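Solute-binding protein (Thermoactinomyces vulgaris, PDB 2ZYK) probably serves as the extracellular binding component of a bacterial sugar importer, capturing cyclodextrin or maltose-like glucose oligomers for transport across the membrane. Local coordinates at residues P81-G86 / V348-I353; K126-V131 / G317-Q322; A132-K137 / I260-A265. All coordinates share one frame; numbering follows the deposited sequence.

Contact 1: residues P81-G86 / V348-I353; sequences PHDRLG and VPMPSI. With GLC (alpha-D-glucopyranose), chain E; GLC (alpha-D-glucopyranose), chain B.
The imidazole of His82 turns an edge to Met350, with CE1 3.0 Å from Met350 O and 3.7 Å from Met350 CB. CE1 also borders Pro349, and Ser352 CB sits at the rim near the ring plane. From the same CB the Met350 side chain runs on to the sugar. It stays extended to SD and then bends at the last torsion (chi3 -65°), which brings the methyl CE to 3.7 Å from Asp83 CB and 3.6 Å from O2 of the chain E glucose. Pro81 CB borders that same hydroxyl at 3.4 Å. The Asp83 carboxylate abuts its O3, though the modelled separation is too short to trust. Arg84 lays one face of its guanidinium over C2 of the chain B glucose, the next unit of the oligosaccharide. Cut back to alanine, the side chain would no longer reach the sugar, and the chain B glucose is likely to be held less firmly, with Glu87 losing its weak, long ion-pair partner. Further out, His82 NE2 hydrogen-bonds Ile279 O, which helps to fix the imidazole's rotation, and Met350 pairs with Ile279 through the backbone. Gly86 is the N-cap of helix 87-90; at its phi of 117° a CB would be jammed against Leu85 O. Two loops hung on sheet strands and meeting beside a sugar are consistent with the ligand cleft of a bacterial solute-binding protein.

Contact 2: residues K126-V131 / G317-Q322; sequences KAIESV and GEIPPQ. With GLC (alpha-D-glucopyranose), chain C.
Ile128 and Ile319 join strand 120-129 to the loop between helices 306-316 and 323-327, just past a classic beta bulge in which Lys126 and Ala127 both face Lys282. One direct hydrogen bond ties the backbones: Ile128 N donates to Ile319 O at 2.8 Å, almost straight at 164° and nearly head-on to the carbonyl. The same oxygen also receives the CA-H of Ala127, CA lying 3.2 Å away. Two waters extend this link. One donates to Lys126 O and Glu318 O; the other accepts from Ile319 N and donates to Ile128 O. Apolar side chains pack beside the bond. Pro321, at the centre of an inverse gamma turn, slides past Ile128 with CB 3.9 Å from Ile128 CB, while the CG2 methyls of Ile128 and Ile319 meet at 4.0 Å. Pro321 CD, meanwhile, rests 3.5 Å from Ala127 N. Glu129 and Glu318 run side by side, carboxylate planes 64° apart, with Glu129 OE1 4.2 Å from Glu318 OE2. A water donating to both oxygens probably eases their repulsion, as does Lys282, salt-bridged to Glu318; Arg312 holds the other Glu318 oxygen. With CG set between the backbone N and the carbonyl carbon (chi1 83°), the extended Glu129 chain carries its carboxylate to the ligand, where OE2 accepts the O2 hydroxyl of the chain C glucose at 2.8 Å.

Contact 3: residues A132-K137 / I260-A265; sequences ALIYNK and INVGVA
An antiparallel strand pair, 132-136 against 262-265, brings Leu133 opposite Ala265 and Tyr135 opposite Gly263 as hydrogen-bonded pairs. Tyr135 N donates to Gly263 O at 2.9 Å, and Gly263 N returns the bond to Tyr135 O, in the plane of that carbonyl. Leu133 and Ala265 exchange a similar pair, although the bond from Leu133 N to Ala265 O is bent, at 136°. Beyond the strand end, Lys137 N continues the series to Asn261 O. Tyr135 CG stands between its backbone N and carbonyl carbon (chi1 60°), which folds the ring across onto the neighbouring strand. Gly263 CA sits over one face of the ring, a CH-pi contact 3.8 Å from the centroid. A CB on Gly263 would collide with Tyr135 CZ. This is the cross-strand aromatic-glycine pairing known from antiparallel sheets, and here it sits at the border of a four-stranded sheet: 262-265 is an outermost strand, while 132-136 is bonded on its other side to strand 242-247. Ile134, Val262 and Val264 occupy the opposite face, where Ile134 CG1 meets Val264 CG2 at 4.3 Å and Phe340 of helix 335-344 packs on Ile134 and Val264. At the far end Asn136 crosses Ile260 at about a right angle, CG 3.7 Å from Ile260 CG2. A water there donates to Asn136 OD1 at 2.6 Å and accepts from Asn261 N.

Overall arrangement
Going from the N terminus, the chain first lays down 81-86, then 126-131 and, directly after it, 132-137; the partners return in reverse order as 260-265, 317-322 and 348-353. The three loops therefore nest without crossing: contact 3 closes the innermost, contact 2 the next and contact 1 the outermost. Contacts 1 and 2 both reach the mixed sheet built round strand 278-287, their centres about 15 Å apart, and they touch successive glucoses of the bound oligosaccharide. Contact 3 belongs to the separate four-stranded sheet, its centre about 17 Å from that of contact 2. The chain passes directly between these sheets where 126-131 runs into 132-137.

Contact 1: residues P81-G86 / V348-I353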
loop_
_atom_site.group_PDB
_atom_site.type_symbol
_atom_site.label_atom_id
_atom_site.label_comp_id
_atom_site.label_asym_id
_atom_site.label_seq_id
_atom_site.Cartn_x
_atom_site.Cartn_y
_atom_site.Cartn_z
ATOM N N PRO A 81 2.324 2.888 5.545
ATOM C CA PRO A 81 2.434 1.466 5.230
ATOM C C PRO A 81 3.590 0.742 5.943
ATOM O O PRO A 81 4.678 1.308 6.114
ATOM C CB PRO A 81 2.637 1.459 3.710
ATOM C CG PRO A 81 2.077 2.744 3.239
ATOM C CD PRO A 81 2.397 3.718 4.328
ATOM N N HIS A 82 3.332 -0.508 6.344
ATOM C CA HIS A 82 4.257 -1.305 7.161
ATOM C C HIS A 82 5.598 -1.450 6.449
ATOM O O HIS A 82 6.616 -1.828 7.033
ATOM C CB HIS A 82 3.656 -2.679 7.445
ATOM C CG HIS A 82 3.632 -3.583 6.251
ATOM N ND1 HIS A 82 4.635 -4.489 5.982
ATOM C CD2 HIS A 82 2.718 -3.728 5.263
ATOM C CE1 HIS A 82 4.338 -5.153 4.880
ATOM N NE2 HIS A 82 3.181 -4.709 4.424
ATOM N N ASP A 83 5.536 -1.156 5.161
ATOM C CA ASP A 83 6.663 -1.019 4.261
ATOM C C ASP A 83 7.891 -0.410 4.944
ATOM O O ASP A 83 8.997 -0.951 4.880
ATOM C CB ASP A 83 6.191 -0.112 3.112
ATOM C CG ASP A 83 7.305 0.323 2.225
ATOM O OD1 ASP A 83 8.123 -0.540 1.880
ATOM O OD2 ASP A 83 7.362 1.518 1.866
ATOM N N ARG A 84 7.670 0.716 5.608
ATOM C CA ARG A 84 8.757 1.524 6.141
ATOM C C ARG A 84 8.990 1.376 7.651
ATOM O O ARG A 84 9.697 2.179 8.256
ATOM C CB ARG A 84 8.559 2.982 5.724
ATOM C CG ARG A 84 9.119 3.250 4.339
ATOM C CD ARG A 84 8.444 4.396 3.613
ATOM N NE ARG A 84 8.805 5.722 4.123
ATOM C CZ ARG A 84 10.004 6.281 4.013
ATOM N NH1 ARG A 84 10.999 5.631 3.431
ATOM N NH2 ARG A 84 10.207 7.496 4.501
ATOM N N LEU A 85 8.395 0.344 8.250
ATOM C CA LEU A 85 8.649 0.032 9.650
ATOM C C LEU A 85 9.959 -0.733 9.712
ATOM O O LEU A 85 10.195 -1.639 8.911
ATOM C CB LEU A 85 7.527 -0.825 10.236
ATOM C CG LEU A 85 7.763 -1.246 11.688
ATOM C CD1 LEU A 85 7.315 -0.147 12.654
ATOM C CD2 LEU A 85 7.076 -2.575 11.991
ATOM N N GLY A 86 10.821 -0.390 10.651
ATOM C CA GLY A 86 12.126 -1.030 10.641
ATOM C C GLY A 86 13.155 0.040 10.409
ATOM O O GLY A 86 14.027 0.253 11.254
ATOM N N VAL A 348 2.366 -11.605 -1.071
ATOM C CA VAL A 348 3.413 -11.583 -0.050
ATOM C C VAL A 348 3.480 -10.205 0.605
ATOM O O VAL A 348 3.387 -9.184 -0.078
ATOM C CB VAL A 348 4.830 -12.004 -0.575
ATOM C CG1 VAL A 348 4.822 -13.445 -1.069
ATOM C CG2 VAL A 348 5.355 -11.057 -1.645
ATOM N N PRO A 349 3.623 -10.169 1.936
ATOM C CA PRO A 349 3.784 -8.880 2.588
ATOM C C PRO A 349 5.049 -8.173 2.103
ATOM O O PRO A 349 6.090 -8.809 1.953
ATOM C CB PRO A 349 3.913 -9.251 4.068
ATOM C CG PRO A 349 4.366 -10.675 4.062
ATOM C CD PRO A 349 3.647 -11.277 2.902
ATOM N N MET A 350 4.939 -6.879 1.829
ATOM C CA MET A 350 6.094 -6.048 1.541
ATOM C C MET A 350 7.177 -6.246 2.601
ATOM O O MET A 350 6.864 -6.317 3.798
ATOM C CB MET A 350 5.689 -4.575 1.523
ATOM C CG MET A 350 5.059 -4.111 0.234
ATOM S SD MET A 350 4.749 -2.348 0.197
ATOM C CE MET A 350 3.512 -2.151 1.483
ATOM N N PRO A 351 8.450 -6.344 2.175
ATOM C CA PRO A 351 9.515 -6.485 3.158
ATOM C C PRO A 351 9.556 -5.261 4.063
ATOM O O PRO A 351 9.250 -4.161 3.622
ATOM C CB PRO A 351 10.782 -6.574 2.299
ATOM C CG PRO A 351 10.301 -6.985 0.936
ATOM C CD PRO A 351 8.974 -6.318 0.797
ATOM N N SER A 352 9.916 -5.461 5.324
ATOM C CA SER A 352 9.876 -4.393 6.327
ATOM C C SER A 352 11.257 -4.143 6.943
ATOM O O SER A 352 11.383 -3.431 7.927
ATOM C CB SER A 352 8.857 -4.738 7.419
ATOM O OG SER A 352 9.138 -6.005 8.006
ATOM N N ILE A 353 12.295 -4.731 6.368
ATOM C CA ILE A 353 13.650 -4.492 6.864
ATOM C C ILE A 353 14.065 -3.050 6.556
ATOM O O ILE A 353 13.512 -2.439 5.643
ATOM C CB ILE A 353 14.664 -5.504 6.303
ATOM C CG1 ILE A 353 14.688 -5.457 4.764
ATOM C CG2 ILE A 353 14.343 -6.891 6.848
ATOM C CD1 ILE A 353 15.865 -6.177 4.116
HETATM C C1 GLC E . 4.316 1.681 -1.681
HETATM C C2 GLC E . 5.100 1.619 -0.376
HETATM C C3 GLC E . 5.723 2.997 -0.084
HETATM C C4 GLC E . 6.516 3.511 -1.286
HETATM C C5 GLC E . 5.735 3.379 -2.593
HETATM C C6 GLC E . 6.621 3.619 -3.806
HETATM O O2 GLC E . 4.231 1.241 0.678
HETATM O O3 GLC E . 6.598 2.908 1.035
HETATM O O4 GLC E . 6.838 4.893 -1.077
HETATM O O5 GLC E . 5.197 2.048 -2.721
HETATM O O6 GLC E . 5.859 3.619 -5.004
HETATM C C1 GLC B . 8.184 5.129 -0.802
HETATM C C2 GLC B . 8.298 6.137 0.334
HETATM C C3 GLC B . 7.872 7.517 -0.134
HETATM C C4 GLC B . 8.615 7.947 -1.403
HETATM C C5 GLC B . 8.478 6.857 -2.477
HETATM C C6 GLC B . 9.309 7.135 -3.726
HETATM O O2 GLC B . 7.434 5.734 1.382
HETATM O O3 GLC B . 8.088 8.462 0.905
HETATM O O4 GLC B . 8.010 9.153 -1.890
HETATM O O5 GLC B . 8.898 5.574 -1.951
HETATM O O6 GLC B . 10.696 6.903 -3.503
HETATM O O HOH W 1 11.952 -0.566 6.355
#

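Contact 2: residues K126-V131 / G317-Q322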
loop_
_atom_site.group_PDB
_atom_site.type_symbol
_atom_site.label_atom_id
_atom_site.label_comp_id
_atom_site.label_asym_id
_atom_site.label_seq_id
_atom_site.Cartn_x
_atom_site.Cartn_y
_atom_site.Cartn_z
ATOM N N LYS A 126 -5.151 -0.909 10.616
ATOM C CA LYS A 126 -6.353 -0.214 10.149
ATOM C C LYS A 126 -6.873 -0.808 8.856
ATOM O O LYS A 126 -8.072 -0.727 8.560
ATOM C CB LYS A 126 -6.053 1.246 9.865
ATOM C CG LYS A 126 -5.685 2.081 11.049
ATOM C CD LYS A 126 -5.902 3.538 10.707
ATOM C CE LYS A 126 -4.620 4.249 10.438
ATOM N NZ LYS A 126 -4.926 5.639 10.006
ATOM N N ALA A 127 -5.962 -1.380 8.075
ATOM C CA ALA A 127 -6.241 -1.780 6.708
ATOM C C ALA A 127 -5.264 -2.845 6.234
ATOM O O ALA A 127 -4.056 -2.724 6.422
ATOM C CB ALA A 127 -6.165 -0.558 5.781
ATOM N N ILE A 128 -5.807 -3.899 5.645
ATOM C CA ILE A 128 -5.038 -4.896 4.918
ATOM C C ILE A 128 -5.384 -4.652 3.446
ATOM O O ILE A 128 -6.560 -4.430 3.097
ATOM C CB ILE A 128 -5.438 -6.327 5.365
ATOM C CG1 ILE A 128 -4.649 -7.402 4.615
ATOM C CG2 ILE A 128 -6.968 -6.544 5.246
ATOM C CD1 ILE A 128 -3.435 -7.846 5.324
ATOM N N GLU A 129 -4.379 -4.661 2.576
ATOM C CA GLU A 129 -4.614 -4.193 1.219
ATOM C C GLU A 129 -3.754 -4.849 0.159
ATOM O O GLU A 129 -2.598 -5.194 0.384
ATOM C CB GLU A 129 -4.469 -2.673 1.151
ATOM C CG GLU A 129 -3.043 -2.218 1.004
ATOM C CD GLU A 129 -2.863 -0.739 1.200
ATOM O OE1 GLU A 129 -3.856 0.007 1.404
ATOM O OE2 GLU A 129 -1.697 -0.328 1.151
ATOM N N SER A 130 -4.345 -4.999 -1.014
ATOM C CA SER A 130 -3.631 -5.447 -2.182
ATOM C C SER A 130 -4.319 -4.817 -3.373
ATOM O O SER A 130 -5.524 -4.504 -3.311
ATOM C CB SER A 130 -3.666 -6.971 -2.288
ATOM O OG SER A 130 -3.388 -7.392 -3.611
ATOM N N VAL A 131 -3.547 -4.605 -4.439
ATOM C CA VAL A 131 -4.104 -4.160 -5.707
ATOM C C VAL A 131 -4.905 -5.314 -6.302
ATOM O O VAL A 131 -4.608 -6.482 -6.042
ATOM C CB VAL A 131 -3.008 -3.674 -6.704
ATOM C CG1 VAL A 131 -2.336 -2.387 -6.197
ATOM C CG2 VAL A 131 -1.970 -4.755 -6.969
ATOM N N GLY A 317 -13.847 2.420 2.672
ATOM C CA GLY A 317 -13.727 1.266 1.798
ATOM C C GLY A 317 -12.500 0.428 2.093
ATOM O O GLY A 317 -12.271 -0.590 1.440
ATOM N N GLU A 318 -11.711 0.845 3.078
ATOM C CA GLU A 318 -10.463 0.147 3.399
ATOM C C GLU A 318 -10.706 -1.037 4.321
ATOM O O GLU A 318 -11.262 -0.881 5.412
ATOM C CB GLU A 318 -9.411 1.098 3.977
ATOM C CG GLU A 318 -9.050 2.259 3.048
ATOM C CD GLU A 318 -7.653 2.802 3.281
ATOM O OE1 GLU A 318 -7.361 3.255 4.412
ATOM O OE2 GLU A 318 -6.845 2.788 2.323
ATOM N N ILE A 319 -10.293 -2.214 3.851
ATOM C CA ILE A 319 -10.574 -3.503 4.487
ATOM C C ILE A 319 -9.854 -3.636 5.837
ATOM O O ILE A 319 -8.626 -3.723 5.872
ATOM C CB ILE A 319 -10.146 -4.689 3.567
ATOM C CG1 ILE A 319 -10.516 -4.439 2.095
ATOM C CG2 ILE A 319 -10.704 -6.024 4.072
ATOM C CD1 ILE A 319 -11.979 -4.052 1.839
ATOM N N PRO A 320 -10.615 -3.675 6.951
ATOM C CA PRO A 320 -9.977 -3.746 8.263
ATOM C C PRO A 320 -9.526 -5.167 8.572
ATOM O O PRO A 320 -10.283 -6.114 8.359
ATOM C CB PRO A 320 -11.088 -3.304 9.227
ATOM C CG PRO A 320 -12.357 -3.608 8.539
ATOM C CD PRO A 320 -12.088 -3.686 7.048
ATOM N N PRO A 321 -8.286 -5.331 9.048
ATOM C CA PRO A 321 -7.825 -6.679 9.307
ATOM C C PRO A 321 -8.204 -7.091 10.733
ATOM O O PRO A 321 -7.359 -7.528 11.520
ATOM C CB PRO A 321 -6.303 -6.568 9.110
ATOM C CG PRO A 321 -6.000 -5.112 9.031
ATOM C CD PRO A 321 -7.240 -4.350 9.360
ATOM N N GLN A 322 -9.486 -6.921 11.042
ATOM C CA GLN A 322 -10.054 -7.265 12.329
ATOM C C GLN A 322 -10.811 -8.578 12.136
ATOM O O GLN A 322 -11.698 -8.665 11.280
ATOM C CB GLN A 322 -10.985 -6.137 12.790
ATOM C CG GLN A 322 -11.049 -5.919 14.309
ATOM C CD GLN A 322 -12.211 -6.642 14.988
ATOM O OE1 GLN A 322 -12.538 -6.352 16.137
ATOM N NE2 GLN A 322 -12.836 -7.579 14.283
HETATM C C1 GLC C . -0.869 2.814 -2.093
HETATM C C2 GLC C . -0.392 1.914 -0.966
HETATM C C3 GLC C . 1.081 2.164 -0.651
HETATM C C4 GLC C . 1.958 2.137 -1.907
HETATM C C5 GLC C . 1.373 3.083 -2.951
HETATM C C6 GLC C . 2.107 3.067 -4.281
HETATM O O2 GLC C . -1.166 2.203 0.184
HETATM O O3 GLC C . 1.538 1.182 0.265
HETATM O O4 GLC C . 3.275 2.596 -1.553
HETATM O O5 GLC C . 0.003 2.743 -3.219
HETATM O O6 GLC C . 1.972 4.315 -4.945
HETATM O O HOH W 2 -10.166 0.339 7.549
HETATM O O HOH W 3 -8.013 -2.218 2.325
HETATM O O HOH W 4 -6.872 0.132 1.371
#

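Contact 3: residues A132-K137 / I260-A265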
loop_
_atom_site.group_PDB
_atom_site.type_symbol
_atom_site.label_atom_id
_atom_site.label_comp_id
_atom_site.label_asym_id
_atom_site.label_seq_id
_atom_site.Cartn_x
_atom_site.Cartn_y
_atom_site.Cartn_z
ATOM N N ALA A 132 -5.938 -4.984 -7.066
ATOM C CA ALA A 132 -6.705 -5.988 -7.811
ATOM C C ALA A 132 -7.182 -5.398 -9.136
ATOM O O ALA A 132 -6.905 -4.235 -9.429
ATOM C CB ALA A 132 -7.886 -6.504 -6.980
ATOM N N LEU A 133 -7.885 -6.203 -9.936
ATOM C CA LEU A 133 -8.464 -5.717 -11.189
ATOM C C LEU A 133 -9.828 -5.066 -10.956
ATOM O O LEU A 133 -10.825 -5.751 -10.739
ATOM C CB LEU A 133 -8.572 -6.851 -12.214
ATOM C CG LEU A 133 -8.873 -6.398 -13.645
ATOM C CD1 LEU A 133 -7.593 -6.008 -14.369
ATOM C CD2 LEU A 133 -9.614 -7.485 -14.409
ATOM N N ILE A 134 -9.852 -3.737 -11.001
ATOM C CA ILE A 134 -11.081 -2.958 -10.825
ATOM C C ILE A 134 -11.587 -2.463 -12.183
ATOM O O ILE A 134 -10.859 -1.788 -12.913
ATOM C CB ILE A 134 -10.862 -1.755 -9.861
ATOM C CG1 ILE A 134 -10.270 -2.224 -8.534
ATOM C CG2 ILE A 134 -12.175 -0.977 -9.610
ATOM C CD1 ILE A 134 -9.624 -1.100 -7.750
ATOM N N TYR A 135 -12.835 -2.788 -12.510
ATOM C CA TYR A 135 -13.370 -2.504 -13.839
ATOM C C TYR A 135 -14.695 -1.758 -13.836
ATOM O O TYR A 135 -15.540 -1.959 -12.967
ATOM C CB TYR A 135 -13.464 -3.783 -14.695
ATOM C CG TYR A 135 -14.356 -4.868 -14.122
ATOM C CD1 TYR A 135 -15.666 -5.018 -14.568
ATOM C CD2 TYR A 135 -13.890 -5.735 -13.130
ATOM C CE1 TYR A 135 -16.505 -5.999 -14.042
ATOM C CE2 TYR A 135 -14.717 -6.714 -12.586
ATOM C CZ TYR A 135 -16.029 -6.842 -13.056
ATOM O OH TYR A 135 -16.865 -7.809 -12.546
ATOM N N ASN A 136 -14.848 -0.895 -14.838
ATOM C CA ASN A 136 -16.090 -0.199 -15.146
ATOM C C ASN A 136 -17.097 -1.147 -15.817
ATOM O O ASN A 136 -16.941 -1.494 -16.986
ATOM C CB ASN A 136 -15.770 0.977 -16.072
ATOM C CG ASN A 136 -16.934 1.921 -16.240
ATOM O OD1 ASN A 136 -18.085 1.495 -16.304
ATOM N ND2 ASN A 136 -16.640 3.220 -16.316
ATOM N N LYS A 137 -18.127 -1.560 -15.077
ATOM C CA LYS A 137 -19.049 -2.613 -15.536
ATOM C C LYS A 137 -19.749 -2.352 -16.879
ATOM O O LYS A 137 -20.153 -3.300 -17.561
ATOM C CB LYS A 137 -20.081 -2.964 -14.456
ATOM C CG LYS A 137 -19.634 -4.050 -13.478
ATOM C CD LYS A 137 -20.484 -3.994 -12.208
ATOM C CE LYS A 137 -20.635 -5.356 -11.540
ATOM N NZ LYS A 137 -21.780 -5.389 -10.558
ATOM N N ILE A 260 -19.072 5.380 -11.163
ATOM C CA ILE A 260 -18.676 4.172 -11.897
ATOM C C ILE A 260 -19.283 2.916 -11.274
ATOM O O ILE A 260 -19.224 2.717 -10.064
ATOM C CB ILE A 260 -17.127 4.032 -12.006
ATOM C CG1 ILE A 260 -16.551 5.095 -12.937
ATOM C CG2 ILE A 260 -16.736 2.694 -12.593
ATOM C CD1 ILE A 260 -16.390 6.443 -12.315
ATOM N N ASN A 261 -19.873 2.071 -12.112
ATOM C CA ASN A 261 -20.353 0.770 -11.672
ATOM C C ASN A 261 -19.149 -0.153 -11.552
ATOM O O ASN A 261 -18.801 -0.872 -12.495
ATOM C CB ASN A 261 -21.400 0.214 -12.652
ATOM C CG ASN A 261 -22.340 -0.817 -12.008
ATOM O OD1 ASN A 261 -22.075 -1.338 -10.920
ATOM N ND2 ASN A 261 -23.445 -1.110 -12.683
ATOM N N VAL A 262 -18.497 -0.120 -10.391
ATOM C CA VAL A 262 -17.239 -0.858 -10.201
ATOM C C VAL A 262 -17.464 -2.333 -9.941
ATOM O O VAL A 262 -18.332 -2.709 -9.156
ATOM C CB VAL A 262 -16.339 -0.263 -9.071
ATOM C CG1 VAL A 262 -16.076 1.211 -9.319
ATOM C CG2 VAL A 262 -16.961 -0.463 -7.695
ATOM N N GLY A 263 -16.680 -3.155 -10.621
ATOM C CA GLY A 263 -16.573 -4.562 -10.300
ATOM C C GLY A 263 -15.141 -4.774 -9.850
ATOM O O GLY A 263 -14.235 -4.072 -10.317
ATOM N N VAL A 264 -14.925 -5.715 -8.933
ATOM C CA VAL A 264 -13.576 -6.006 -8.464
ATOM C C VAL A 264 -13.286 -7.482 -8.615
ATOM O O VAL A 264 -13.931 -8.319 -7.961
ATOM C CB VAL A 264 -13.358 -5.612 -6.980
ATOM C CG1 VAL A 264 -11.945 -5.965 -6.552
ATOM C CG2 VAL A 264 -13.643 -4.117 -6.746
ATOM N N ALA A 265 -12.318 -7.803 -9.467
ATOM C CA ALA A 265 -11.870 -9.178 -9.616
ATOM C C ALA A 265 -10.416 -9.338 -9.178
ATOM O O ALA A 265 -9.653 -8.366 -9.188
ATOM C CB ALA A 265 -12.047 -9.642 -11.052
HETATM O O HOH W 5 -19.733 2.805 -14.741
#